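Periplasmic beta-glucosidase (Pseudomonas aeruginosa, PDB 6R5T) probably hydrolyses terminal, non-reducing beta-D-glucosyl residues with release of beta-D-glucose, acting in the periplasm as a member of glycoside hydrolase family 3. Local coordinates at residues 381-385 with 386-390; 406-409 with 410-414; 416-419 with 420-424; 547-550 with 551-555. The protein carries 1 engineered substitution. All coordinates share one frame; numbering follows the deposited sequence.

Contact 1: 381-385 with 386-390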
ATOM      1  N   ILE A 381      15.203 -11.811 -40.259  1.00 20.66           N
ATOM      2  CA  ILE A 381      14.716 -11.520 -38.884  1.00 19.87           C
ATOM      3  C   ILE A 381      14.341 -10.037 -38.856  1.00 19.80           C
ATOM      4  O   ILE A 381      15.235  -9.218 -39.064  1.00 20.75           O
ATOM      5  CB  ILE A 381      15.792 -11.884 -37.839  1.00 21.02           C
ATOM      6  CG1 ILE A 381      16.167 -13.372 -37.876  1.00 24.07           C
ATOM      7  CG2 ILE A 381      15.351 -11.447 -36.431  1.00 20.29           C
ATOM      8  CD1 ILE A 381      17.425 -13.730 -37.138  1.00 24.89           C
ATOM      9  N   ALA A 382      13.086  -9.718 -38.587  1.00 18.63           N
ATOM     10  CA  ALA A 382      12.670  -8.306 -38.378  1.00 19.60           C
ATOM     11  C   ALA A 382      12.981  -7.930 -36.919  1.00 20.41           C
ATOM     12  O   ALA A 382      12.596  -8.674 -36.010  1.00 21.65           O
ATOM     13  CB  ALA A 382      11.228  -8.094 -38.697  1.00 20.82           C
ATOM     14  N   VAL A 383      13.722  -6.843 -36.722  1.00 18.01           N
ATOM     15  CA  VAL A 383      14.091  -6.345 -35.370  1.00 18.42           C
ATOM     16  C   VAL A 383      13.334  -5.032 -35.210  1.00 17.91           C
ATOM     17  O   VAL A 383      13.595  -4.052 -35.943  1.00 17.88           O
ATOM     18  CB  VAL A 383      15.602  -6.192 -35.212  1.00 19.40           C
ATOM     19  CG1 VAL A 383      15.928  -5.683 -33.821  1.00 21.74           C
ATOM     20  CG2 VAL A 383      16.319  -7.476 -35.541  1.00 20.84           C
ATOM     21  N   ILE A 384      12.366  -5.012 -34.315  1.00 15.59           N
ATOM     22  CA  ILE A 384      11.355  -3.952 -34.285  1.00 15.62           C
ATOM     23  C   ILE A 384      11.180  -3.431 -32.862  1.00 17.57           C
ATOM     24  O   ILE A 384      11.089  -4.246 -31.951  1.00 18.90           O
ATOM     25  CB  ILE A 384      10.006  -4.429 -34.889  1.00 15.77           C
ATOM     26  CG1 ILE A 384      10.205  -4.788 -36.376  1.00 17.31           C
ATOM     27  CG2 ILE A 384       8.928  -3.414 -34.702  1.00 15.69           C
ATOM     28  CD1 ILE A 384       9.009  -5.446 -37.002  1.00 17.39           C
ATOM     29  N   GLY A 385      11.068  -2.112 -32.726  1.00 15.76           N
ATOM     30  CA  GLY A 385      10.688  -1.498 -31.441  1.00 15.67           C
ATOM     31  C   GLY A 385      11.647  -0.396 -31.029  1.00 13.72           C
ATOM     32  O   GLY A 385      12.796  -0.355 -31.485  1.00 14.93           O
ATOM     33  N   PRO A 386      11.178   0.489 -30.138  1.00 14.41           N
ATOM     34  CA  PRO A 386      11.968   1.679 -29.769  1.00 14.69           C
ATOM     35  C   PRO A 386      13.205   1.371 -28.927  1.00 16.29           C
ATOM     36  O   PRO A 386      14.044   2.235 -28.799  1.00 19.00           O
ATOM     37  CB  PRO A 386      10.956   2.541 -29.023  1.00 14.97           C
ATOM     38  CG  PRO A 386       9.921   1.574 -28.500  1.00 15.20           C
ATOM     39  CD  PRO A 386       9.830   0.503 -29.564  1.00 14.00           C
ATOM     40  N   LEU A 387      13.321   0.175 -28.385  1.00 15.52           N
ATOM     41  CA  LEU A 387      14.514  -0.170 -27.577  0.50 16.52           C
ATOM     42  C   LEU A 387      15.533  -0.960 -28.389  1.00 16.85           C
ATOM     43  O   LEU A 387      16.648  -1.202 -27.893  1.00 17.41           O
ATOM     44  CB  LEU A 387      14.033  -0.874 -26.311  0.50 16.41           C
ATOM     45  CG  LEU A 387      13.264   0.094 -25.404  0.50 18.21           C
ATOM     46  CD1 LEU A 387      12.496  -0.632 -24.348  0.50 19.83           C
ATOM     47  CD2 LEU A 387      14.213   1.131 -24.784  0.50 18.39           C
ATOM     48  N   ALA A 388      15.231  -1.312 -29.642  1.00 14.62           N
ATOM     49  CA  ALA A 388      16.142  -2.168 -30.413  1.00 16.13           C
ATOM     50  C   ALA A 388      17.500  -1.534 -30.673  1.00 16.03           C
ATOM     51  O   ALA A 388      18.496  -2.292 -30.642  1.00 17.11           O
ATOM     52  CB  ALA A 388      15.477  -2.537 -31.705  1.00 15.85           C
ATOM     53  N   LYS A 389      17.497  -0.245 -31.038  1.00 15.89           N
ATOM     54  CA  LYS A 389      18.745   0.487 -31.326  1.00 17.06           C
ATOM     55  C   LYS A 389      19.061   1.531 -30.246  1.00 18.34           C
ATOM     56  O   LYS A 389      19.832   2.485 -30.544  1.00 18.67           O
ATOM     57  CB  LYS A 389      18.622   1.172 -32.683  1.00 18.08           C
ATOM     58  CG  LYS A 389      18.714   0.214 -33.835  1.00 22.00           C
ATOM     59  CD  LYS A 389      18.940   0.948 -35.145  1.00 27.41           C
ATOM     60  CE  LYS A 389      19.100  -0.005 -36.305  1.00 33.35           C
ATOM     61  NZ  LYS A 389      19.424   0.754 -37.544  1.00 38.33           N
ATOM     62  N   SER A 390      18.584   1.348 -29.029  1.00 15.87           N
ATOM     63  CA  SER A 390      18.836   2.326 -27.965  1.00 17.62           C
ATOM     64  C   SER A 390      20.100   1.996 -27.177  1.00 18.80           C
ATOM     65  O   SER A 390      20.110   0.999 -26.427  1.00 18.20           O
ATOM     66  CB  SER A 390      17.658   2.422 -27.052  1.00 17.47           C
ATOM     67  OG  SER A 390      17.940   3.407 -26.083  1.00 18.47           O
TER
HETATM   68  O   HOH W   1      15.051   1.267 -31.932  1.00 18.47           O

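Contact 2: 406-409 with 410-414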
ATOM      1  N   GLN A 406      29.494   3.519 -26.369  1.00 14.98           N
ATOM      2  CA  GLN A 406      30.306   2.308 -26.231  1.00 15.32           C
ATOM      3  C   GLN A 406      29.409   1.081 -26.048  1.00 14.80           C
ATOM      4  O   GLN A 406      29.951  -0.011 -26.014  1.00 16.13           O
ATOM      5  CB  GLN A 406      31.299   2.455 -25.080  1.00 17.67           C
ATOM      6  CG  GLN A 406      32.397   3.459 -25.403  1.00 18.13           C
ATOM      7  CD  GLN A 406      33.401   3.624 -24.293  1.00 20.18           C
ATOM      8  OE1 GLN A 406      33.094   3.628 -23.089  1.00 18.76           O
ATOM      9  NE2 GLN A 406      34.660   3.678 -24.701  1.00 21.10           N
ATOM     10  N   ALA A 407      28.102   1.297 -25.857  1.00 14.59           N
ATOM     11  CA  ALA A 407      27.183   0.179 -25.534  1.00 14.04           C
ATOM     12  C   ALA A 407      26.752  -0.587 -26.794  1.00 14.80           C
ATOM     13  O   ALA A 407      26.608  -0.006 -27.886  1.00 16.16           O
ATOM     14  CB  ALA A 407      26.001   0.700 -24.764  1.00 14.28           C
ATOM     15  N   VAL A 408      26.483  -1.880 -26.603  1.00 13.66           N
ATOM     16  CA  VAL A 408      26.002  -2.764 -27.686  1.00 14.79           C
ATOM     17  C   VAL A 408      24.476  -2.841 -27.615  1.00 14.50           C
ATOM     18  O   VAL A 408      23.958  -3.429 -26.634  1.00 15.74           O
ATOM     19  CB  VAL A 408      26.650  -4.142 -27.603  1.00 14.99           C
ATOM     20  CG1 VAL A 408      26.184  -5.017 -28.760  1.00 15.77           C
ATOM     21  CG2 VAL A 408      28.162  -4.075 -27.521  1.00 14.87           C
ATOM     22  N   THR A 409      23.792  -2.302 -28.599  1.00 15.41           N
ATOM     23  CA  THR A 409      22.320  -2.427 -28.691  1.00 15.29           C
ATOM     24  C   THR A 409      21.878  -3.862 -29.003  1.00 16.26           C
ATOM     25  O   THR A 409      22.673  -4.708 -29.416  1.00 15.60           O
ATOM     26  CB  THR A 409      21.734  -1.475 -29.730  1.00 17.60           C
ATOM     27  OG1 THR A 409      22.153  -1.972 -31.007  1.00 17.51           O
ATOM     28  CG2 THR A 409      22.164  -0.034 -29.531  1.00 16.40           C
ATOM     29  N   VAL A 410      20.605  -4.132 -28.773  1.00 14.64           N
ATOM     30  CA  VAL A 410      20.052  -5.457 -29.156  1.00 15.31           C
ATOM     31  C   VAL A 410      20.243  -5.636 -30.659  1.00 16.18           C
ATOM     32  O   VAL A 410      20.750  -6.688 -31.056  1.00 15.74           O
ATOM     33  CB  VAL A 410      18.591  -5.615 -28.751  1.00 16.74           C
ATOM     34  CG1 VAL A 410      18.019  -6.894 -29.335  1.00 18.23           C
ATOM     35  CG2 VAL A 410      18.481  -5.565 -27.248  1.00 17.61           C
ATOM     36  N   TYR A 411      19.914  -4.623 -31.457  1.00 16.23           N
ATOM     37  CA  TYR A 411      20.136  -4.722 -32.920  1.00 18.72           C
ATOM     38  C   TYR A 411      21.589  -5.093 -33.223  1.00 17.71           C
ATOM     39  O   TYR A 411      21.884  -6.008 -33.996  1.00 17.52           O
ATOM     40  CB  TYR A 411      19.718  -3.436 -33.616  1.00 18.65           C
ATOM     41  CG  TYR A 411      19.930  -3.549 -35.098  1.00 21.74           C
ATOM     42  CD1 TYR A 411      21.162  -3.257 -35.655  1.00 24.50           C
ATOM     43  CD2 TYR A 411      18.918  -4.012 -35.909  1.00 20.75           C
ATOM     44  CE1 TYR A 411      21.367  -3.371 -37.018  1.00 26.83           C
ATOM     45  CE2 TYR A 411      19.103  -4.135 -37.277  1.00 24.65           C
ATOM     46  CZ  TYR A 411      20.346  -3.862 -37.807  1.00 27.48           C
ATOM     47  OH  TYR A 411      20.548  -3.989 -39.148  1.00 31.64           O
ATOM     48  N   GLN A 412      22.563  -4.387 -32.643  1.00 17.35           N
ATOM     49  CA  GLN A 412      23.977  -4.605 -32.951  1.00 18.11           C
ATOM     50  C   GLN A 412      24.412  -5.973 -32.481  1.00 17.74           C
ATOM     51  O   GLN A 412      25.230  -6.606 -33.151  1.00 19.08           O
ATOM     52  CB  GLN A 412      24.833  -3.478 -32.348  1.00 19.57           C
ATOM     53  CG  GLN A 412      26.277  -3.552 -32.769  1.00 21.34           C
ATOM     54  CD  GLN A 412      26.402  -3.266 -34.248  1.00 25.72           C
ATOM     55  OE1 GLN A 412      25.897  -2.262 -34.727  1.00 33.26           O
ATOM     56  NE2 GLN A 412      26.932  -4.229 -34.990  1.00 28.03           N
ATOM     57  N   GLY A 413      23.891  -6.453 -31.346  1.00 15.73           N
ATOM     58  CA  GLY A 413      24.222  -7.801 -30.864  1.00 15.94           C
ATOM     59  C   GLY A 413      23.759  -8.853 -31.867  1.00 15.32           C
ATOM     60  O   GLY A 413      24.516  -9.819 -32.133  1.00 16.54           O
ATOM     61  N   LEU A 414      22.574  -8.666 -32.426  1.00 16.42           N
ATOM     62  CA  LEU A 414      22.061  -9.629 -33.417  1.00 17.04           C
ATOM     63  C   LEU A 414      22.936  -9.533 -34.679  1.00 19.33           C
ATOM     64  O   LEU A 414      23.343 -10.569 -35.169  1.00 19.42           O
ATOM     65  CB  LEU A 414      20.613  -9.310 -33.712  1.00 18.99           C
ATOM     66  CG  LEU A 414      19.681  -9.552 -32.537  1.00 19.18           C
ATOM     67  CD1 LEU A 414      18.326  -9.052 -32.901  1.00 20.03           C
ATOM     68  CD2 LEU A 414      19.641 -11.006 -32.127  1.00 21.13           C
TER

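Contact 3: 416-419 with 420-424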
ATOM      1  N   ASN A 416      26.079  -8.665 -34.928  1.00 20.97           N
ATOM      2  CA  ASN A 416      27.372  -9.283 -34.561  1.00 20.03           C
ATOM      3  C   ASN A 416      27.276 -10.810 -34.649  1.00 23.36           C
ATOM      4  O   ASN A 416      28.221 -11.471 -35.097  1.00 22.96           O
ATOM      5  CB  ASN A 416      27.802  -8.875 -33.151  1.00 22.75           C
ATOM      6  CG  ASN A 416      28.183  -7.417 -33.002  1.00 26.12           C
ATOM      7  OD1 ASN A 416      28.433  -6.694 -33.982  1.00 26.10           O
ATOM      8  ND2 ASN A 416      28.280  -6.982 -31.753  1.00 23.76           N
ATOM      9  N   ALA A 417      26.157 -11.359 -34.199  1.00 22.36           N
ATOM     10  CA  ALA A 417      25.988 -12.827 -34.076  1.00 22.00           C
ATOM     11  C   ALA A 417      25.847 -13.445 -35.475  1.00 23.20           C
ATOM     12  O   ALA A 417      26.424 -14.524 -35.664  1.00 26.04           O
ATOM     13  CB  ALA A 417      24.768 -13.119 -33.257  1.00 23.17           C
ATOM     14  N   VAL A 418      25.096 -12.816 -36.368  1.00 23.37           N
ATOM     15  CA  VAL A 418      24.663 -13.454 -37.648  1.00 24.64           C
ATOM     16  C   VAL A 418      25.662 -13.138 -38.775  1.00 30.21           C
ATOM     17  O   VAL A 418      25.632 -13.900 -39.779  1.00 27.69           O
ATOM     18  CB  VAL A 418      23.237 -13.083 -38.049  1.00 24.50           C
ATOM     19  CG1 VAL A 418      22.241 -13.493 -36.979  1.00 25.19           C
ATOM     20  CG2 VAL A 418      23.054 -11.629 -38.427  1.00 27.66           C
ATOM     21  N   GLY A 419      26.478 -12.091 -38.623  1.00 29.13           N
ATOM     22  CA  GLY A 419      27.354 -11.598 -39.707  1.00 29.93           C
ATOM     23  C   GLY A 419      26.598 -11.586 -41.020  1.00 33.17           C
ATOM     24  O   GLY A 419      25.559 -10.927 -41.118  1.00 29.23           O
ATOM     25  N   GLU A 420      27.065 -12.338 -42.017  1.00 36.43           N
ATOM     26  CA  GLU A 420      26.398 -12.361 -43.351  1.00 39.47           C
ATOM     27  C   GLU A 420      25.505 -13.605 -43.488  1.00 36.29           C
ATOM     28  O   GLU A 420      24.950 -13.811 -44.582  1.00 37.64           O
ATOM     29  CB  GLU A 420      27.413 -12.353 -44.506  1.00 49.56           C
ATOM     30  CG  GLU A 420      28.502 -11.305 -44.387  1.00 59.61           C
ATOM     31  CD  GLU A 420      29.769 -11.796 -43.700  1.00 72.34           C
ATOM     32  OE1 GLU A 420      30.109 -12.989 -43.894  1.00 74.09           O
ATOM     33  OE2 GLU A 420      30.404 -10.994 -42.957  1.00 83.81           O
ATOM     34  N   ARG A 421      25.317 -14.401 -42.429  1.00 28.61           N
ATOM     35  CA  ARG A 421      24.560 -15.675 -42.514  1.00 31.80           C
ATOM     36  C   ARG A 421      23.053 -15.437 -42.403  1.00 29.48           C
ATOM     37  O   ARG A 421      22.313 -16.369 -42.683  1.00 30.91           O
ATOM     38  CB  ARG A 421      25.140 -16.644 -41.477  1.00 34.43           C
ATOM     39  CG  ARG A 421      26.518 -17.137 -41.907  1.00 37.97           C
ATOM     40  CD  ARG A 421      27.440 -17.599 -40.793  1.00 38.89           C
ATOM     41  NE  ARG A 421      27.999 -16.500 -40.007  1.00 36.72           N
ATOM     42  CZ  ARG A 421      27.805 -16.285 -38.702  1.00 40.28           C
ATOM     43  NH1 ARG A 421      28.369 -15.234 -38.122  1.00 37.76           N
ATOM     44  NH2 ARG A 421      27.042 -17.093 -37.980  1.00 39.90           N
ATOM     45  N   ALA A 422      22.592 -14.262 -41.947  1.00 28.44           N
ATOM     46  CA  ALA A 422      21.151 -13.940 -41.878  1.00 24.97           C
ATOM     47  C   ALA A 422      20.961 -12.465 -42.198  1.00 22.13           C
ATOM     48  O   ALA A 422      21.941 -11.679 -42.107  1.00 28.91           O
ATOM     49  CB  ALA A 422      20.544 -14.270 -40.521  1.00 26.95           C
ATOM     50  N   THR A 423      19.753 -12.105 -42.572  1.00 22.41           N
ATOM     51  CA  THR A 423      19.389 -10.715 -42.913  1.00 23.35           C
ATOM     52  C   THR A 423      18.556 -10.113 -41.779  1.00 22.04           C
ATOM     53  O   THR A 423      17.429 -10.567 -41.573  1.00 22.28           O
ATOM     54  CB  THR A 423      18.624 -10.647 -44.236  1.00 29.35           C
ATOM     55  OG1 THR A 423      19.445 -11.267 -45.235  1.00 30.60           O
ATOM     56  CG2 THR A 423      18.303  -9.230 -44.652  1.00 29.93           C
ATOM     57  N   LEU A 424      19.003  -8.999 -41.232  1.00 22.53           N
ATOM     58  CA  LEU A 424      18.175  -8.266 -40.249  1.00 22.04           C
ATOM     59  C   LEU A 424      17.436  -7.132 -40.928  1.00 23.80           C
ATOM     60  O   LEU A 424      18.022  -6.414 -41.786  1.00 25.06           O
ATOM     61  CB  LEU A 424      19.088  -7.700 -39.162  1.00 21.89           C
ATOM     62  CG  LEU A 424      19.946  -8.694 -38.405  1.00 23.51           C
ATOM     63  CD1 LEU A 424      20.719  -7.954 -37.331  1.00 25.01           C
ATOM     64  CD2 LEU A 424      19.077  -9.802 -37.810  1.00 23.96           C
TER
HETATM   65  O   HOH W   2      28.502 -17.029 -35.316  1.00 40.50           O
HETATM   66  O   HOH W   3      23.729  -9.844 -43.010  1.00 39.91           O

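Contact 4: 547-550 with 551-555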
ATOM      1  N   ASN A 547      25.030  -7.999 -26.850  1.00 15.10           N
ATOM      2  CA  ASN A 547      25.788  -9.243 -27.158  1.00 16.17           C
ATOM      3  C   ASN A 547      25.342 -10.385 -26.248  1.00 15.94           C
ATOM      4  O   ASN A 547      25.119 -11.516 -26.731  1.00 16.77           O
ATOM      5  CB  ASN A 547      27.289  -9.032 -27.030  1.00 16.82           C
ATOM      6  CG  ASN A 547      27.915  -8.350 -28.226  1.00 18.66           C
ATOM      7  OD1 ASN A 547      27.471  -8.546 -29.362  1.00 17.64           O
ATOM      8  ND2 ASN A 547      28.976  -7.561 -27.954  1.00 18.51           N
ATOM      9  N   ALA A 548      25.081 -10.115 -24.970  1.00 15.13           N
ATOM     10  CA  ALA A 548      24.614 -11.158 -24.044  1.00 15.81           C
ATOM     11  C   ALA A 548      23.208 -11.627 -24.474  1.00 13.90           C
ATOM     12  O   ALA A 548      22.892 -12.827 -24.401  1.00 13.79           O
ATOM     13  CB  ALA A 548      24.667 -10.659 -22.631  1.00 16.10           C
ATOM     14  N   ILE A 549      22.364 -10.686 -24.898  1.00 13.65           N
ATOM     15  CA  ILE A 549      20.992 -11.013 -25.352  1.00 13.91           C
ATOM     16  C   ILE A 549      21.061 -11.885 -26.615  1.00 14.50           C
ATOM     17  O   ILE A 549      20.416 -12.934 -26.664  1.00 13.74           O
ATOM     18  CB  ILE A 549      20.162  -9.736 -25.517  1.00 13.51           C
ATOM     19  CG1 ILE A 549      19.940  -9.054 -24.165  1.00 13.50           C
ATOM     20  CG2 ILE A 549      18.863 -10.046 -26.218  1.00 13.95           C
ATOM     21  CD1 ILE A 549      19.428  -7.685 -24.277  1.00 13.36           C
ATOM     22  N   ALA A 550      21.877 -11.512 -27.605  1.00 14.78           N
ATOM     23  CA  ALA A 550      22.056 -12.366 -28.782  1.00 16.10           C
ATOM     24  C   ALA A 550      22.612 -13.736 -28.393  1.00 14.83           C
ATOM     25  O   ALA A 550      22.163 -14.714 -28.981  1.00 17.12           O
ATOM     26  CB  ALA A 550      22.912 -11.669 -29.802  1.00 15.39           C
ATOM     27  N   ASP A 551      23.530 -13.835 -27.437  1.00 14.57           N
ATOM     28  CA  ASP A 551      24.071 -15.116 -26.970  1.00 16.70           C
ATOM     29  C   ASP A 551      22.924 -16.014 -26.518  1.00 16.99           C
ATOM     30  O   ASP A 551      22.948 -17.203 -26.833  1.00 17.50           O
ATOM     31  CB  ASP A 551      25.070 -14.900 -25.841  1.00 17.21           C
ATOM     32  CG  ASP A 551      26.397 -14.290 -26.273  1.00 19.53           C
ATOM     33  OD1 ASP A 551      26.703 -14.316 -27.519  1.00 19.80           O
ATOM     34  OD2 ASP A 551      27.075 -13.745 -25.375  1.00 19.07           O
ATOM     35  N   VAL A 552      21.934 -15.476 -25.800  1.00 15.18           N
ATOM     36  CA  VAL A 552      20.805 -16.293 -25.328  1.00 15.52           C
ATOM     37  C   VAL A 552      19.886 -16.593 -26.486  1.00 15.34           C
ATOM     38  O   VAL A 552      19.494 -17.759 -26.615  1.00 15.62           O
ATOM     39  CB  VAL A 552      20.070 -15.593 -24.178  1.00 15.98           C
ATOM     40  CG1 VAL A 552      18.653 -16.131 -24.023  1.00 17.03           C
ATOM     41  CG2 VAL A 552      20.928 -15.764 -22.949  1.00 19.23           C
ATOM     42  N   LEU A 553      19.542 -15.615 -27.304  1.00 13.74           N
ATOM     43  CA  LEU A 553      18.558 -15.821 -28.383  1.00 15.11           C
ATOM     44  C   LEU A 553      19.035 -16.878 -29.386  1.00 15.67           C
ATOM     45  O   LEU A 553      18.188 -17.649 -29.867  1.00 17.09           O
ATOM     46  CB  LEU A 553      18.267 -14.501 -29.102  1.00 17.52           C
ATOM     47  CG  LEU A 553      17.464 -13.494 -28.272  1.00 15.98           C
ATOM     48  CD1 LEU A 553      17.429 -12.172 -28.997  1.00 17.07           C
ATOM     49  CD2 LEU A 553      16.056 -14.003 -27.938  1.00 16.69           C
ATOM     50  N   PHE A 554      20.334 -17.004 -29.594  1.00 17.20           N
ATOM     51  CA  PHE A 554      20.859 -17.980 -30.578  1.00 16.69           C
ATOM     52  C   PHE A 554      21.384 -19.243 -29.898  1.00 18.72           C
ATOM     53  O   PHE A 554      21.853 -20.171 -30.607  1.00 19.93           O
ATOM     54  CB  PHE A 554      21.889 -17.283 -31.467  1.00 16.87           C
ATOM     55  CG  PHE A 554      21.300 -16.288 -32.414  1.00 17.59           C
ATOM     56  CD1 PHE A 554      20.371 -16.667 -33.357  1.00 19.08           C
ATOM     57  CD2 PHE A 554      21.685 -14.968 -32.372  1.00 19.31           C
ATOM     58  CE1 PHE A 554      19.816 -15.759 -34.238  1.00 17.65           C
ATOM     59  CE2 PHE A 554      21.143 -14.065 -33.264  1.00 18.60           C
ATOM     60  CZ  PHE A 554      20.184 -14.447 -34.171  1.00 21.24           C
ATOM     61  N   GLY A 555      21.219 -19.356 -28.591  1.00 17.23           N
ATOM     62  CA  GLY A 555      21.481 -20.598 -27.830  1.00 19.08           C
ATOM     63  C   GLY A 555      22.935 -20.835 -27.529  1.00 20.04           C
ATOM     64  O   GLY A 555      23.265 -21.930 -27.058  1.00 22.73           O
TER

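Contact 1: 381-385 with 386-390
Val-383 and Ala-388 meet across a tight bend at the end of strand 380-384: CG1 of Val-383 touches CB of Ala-388 at 3.8 Å. Val-383 holds this branch opposite its own backbone N (chi1 180°), which turns CG1 to the methyl of Ala-388, while CG2 packs on Leu-414 of helix 410-418. A branched residue suits the strand, and the short methyl of Ala-388 fits where the chain folds back; that methyl also lies 3.5 Å from Gly-385 O. The bend is a type I turn from Gly-385 to Ala-388, closed by a bond of 3.2 Å from Ala-388 N to Gly-385 O. The N-H points almost straight at the oxygen (165°) but arrives from above the carbonyl plane. Gly-385 O is gripped by two donors, Ala-388 N and a water (2.8 Å), and the water in turn accepts from Lys-389 N. Here the parallel part of the mixed sheet in the family 3 C-terminal domain hands over to a connecting loop; strand 380-384 is second from the sheet's edge, between edge strand 423-427 and 472-478. At the backbone angles of Gly-385 (phi 129°) a CB would press on the carbonyl O of the residue before, and the ring of Pro-386 restricts phi to near the value wanted at the second position of the turn. A second type I turn, Leu-387 to Ser-390, follows at once with a weak closing bond, and Ser-390 then caps the next helix. The extended chain of Lys-389 makes cation-pi contacts with Tyr-411 and Tyr-426.

Contact 2: 406-409 with 410-414
With chi1 at 70°, Thr-409 places OG1 between its own backbone N and carbonyl carbon, and from there the hydroxyl oxygen faces the first turn of helix 410-418. It accepts from Gln-412 N at 2.9 Å, along a nearly straight N-H (163°). The same torsion sets the methyl CG2 opposite the carbonyl carbon and beside the backbone N, where it packs on the main-chain C of Lys-389. Gln-412 starts with CG trans to its backbone N (chi1 -173°) and then bends at chi2. Its CB comes to 3.4 Å from Thr-409 OG1, the two side chains crossing at a slant, while its amide turns away and gives NE2 to Asn-416 OD1, one turn further along the helix. Thr-409 is gripped a second time through its main chain: Gly-413 N donates to Thr-409 O at 2.9 Å, the first i to i+4 bond of the helix. Just before the cap, Val-408 rests its CG1 on the backbone of Gly-413, 3.7 Å from Gly-413 N. Glycine is apt at 413, where its CA lies near Asn-547 and its O near the CB of Ala-550, both in helix 545-553. Val-410 turns to the same helix and packs on Ile-549, whereas Tyr-411 covers Val-383 of the neighbouring strand. A threonine whose hydroxyl satisfies the amide three residues on, while its carbonyl opens the regular bonding, is the classic N-cap, here starting a helix that packs on the sheet of the alpha/beta domain.

Contact 3: 416-419 with 420-424
A type II' turn from Val-418 to Arg-421 ends helix 410-418 and swings the chain into strand 423-427, a helix-to-strand link of the alpha/beta domain. Gly-419 stands at its second position, where a positive phi (43°) combined with a strongly negative psi is characteristic of this turn and favours glycine, and Arg-421 N closes the turn on Val-418 O at 2.7 Å. The side chain of Arg-421, which is exposed and also touches a crystal neighbour, then bends at chi3 (-74°) and folds back over the helix end. Its guanidinium lays one face over Val-418 O, which sits 3.3 Å above the plane and over its centre, while NH1 donates to Ala-417 O at 3.2 Å. That bond is bent (138°) and reaches the carbonyl from above its plane. A water gives a hydrogen to Ala-417 O and accepts weakly from Arg-421 NH2, tying the two together again. On the inner side of the turn the contact is apolar: Val-418 CB meets Ala-422 CB at 3.8 Å, Val-418 CG2 lies 4.3 Å from CG of Leu-424, and CG1 is turned to the ring of Phe-554. A compact methyl on Ala-422 matches the close return of the chain, and Leu-424 is long enough to reach back to the helix. A second water donates to both Gly-419 O and Ala-422 O, bridging the two residues. Carbonyls at a helix C-terminus carry partial negative charge, so a cation laid over one carbonyl and bonded to the one before it should be electrostatically favourable.

Contact 4: 547-550 with 551-555
Ile-549 and Leu-553 lie side by side, pointing the same way from successive turns of helix 545-553, with Ile-549 CG2 and Leu-553 CD1 3.8 Å apart. Ile-549 sets CG2 trans to its backbone N and next to its carbonyl carbon, which turns this methyl along the helix to Leu-553. A residue further on, the small CB of Ala-550 lies 4.4 Å from CD2 of Phe-554. Ala-550 O lies obliquely to the ring, 3.4 Å from Phe-554 CD2, and accepts from Phe-554 N at 3.0 Å. Asp-551 leans back over the preceding turn, so that Asn-547 O sits over the flat face of its carboxylate, 3.1 Å above Asp-551 CG; the charge is answered by salt bridges to Arg-356 and Arg-360. Gly-555, with a positive phi of 80°, ends the helix in a Schellman motif, a conformation that suits glycine. Around the helix the faces divide the work: Ala-548 and Asp-551 turn to helix 352-362, Ile-549 and Leu-553 pack on strand 513-518, and Phe-554 fits against Leu-414, Ala-417 and Val-418 of helix 410-418.

Overall arrangement
All four contacts belong to the alpha/beta domain known as the family 3 C-terminal domain. Contacts 1 and 4 are buried, contact 2 is partly so, and contact 3 lies at the surface, where an arginine and waters add to a small apolar core. Contacts 2 and 3 mark the beginning and end of helix 410-418, one using a threonine cap and the other a type II' turn with glycine at its second position. Contacts 1 and 3 share the sheet through the adjacent strands 380-384 and 423-427, joined by Ile-381 N to Thr-423 O. Contact 4 supplies the neighbouring helix: Asn-547 pairs with Asn-416, and Phe-554 reaches residues of the other three contacts, Ile-381, Leu-414 and Val-418.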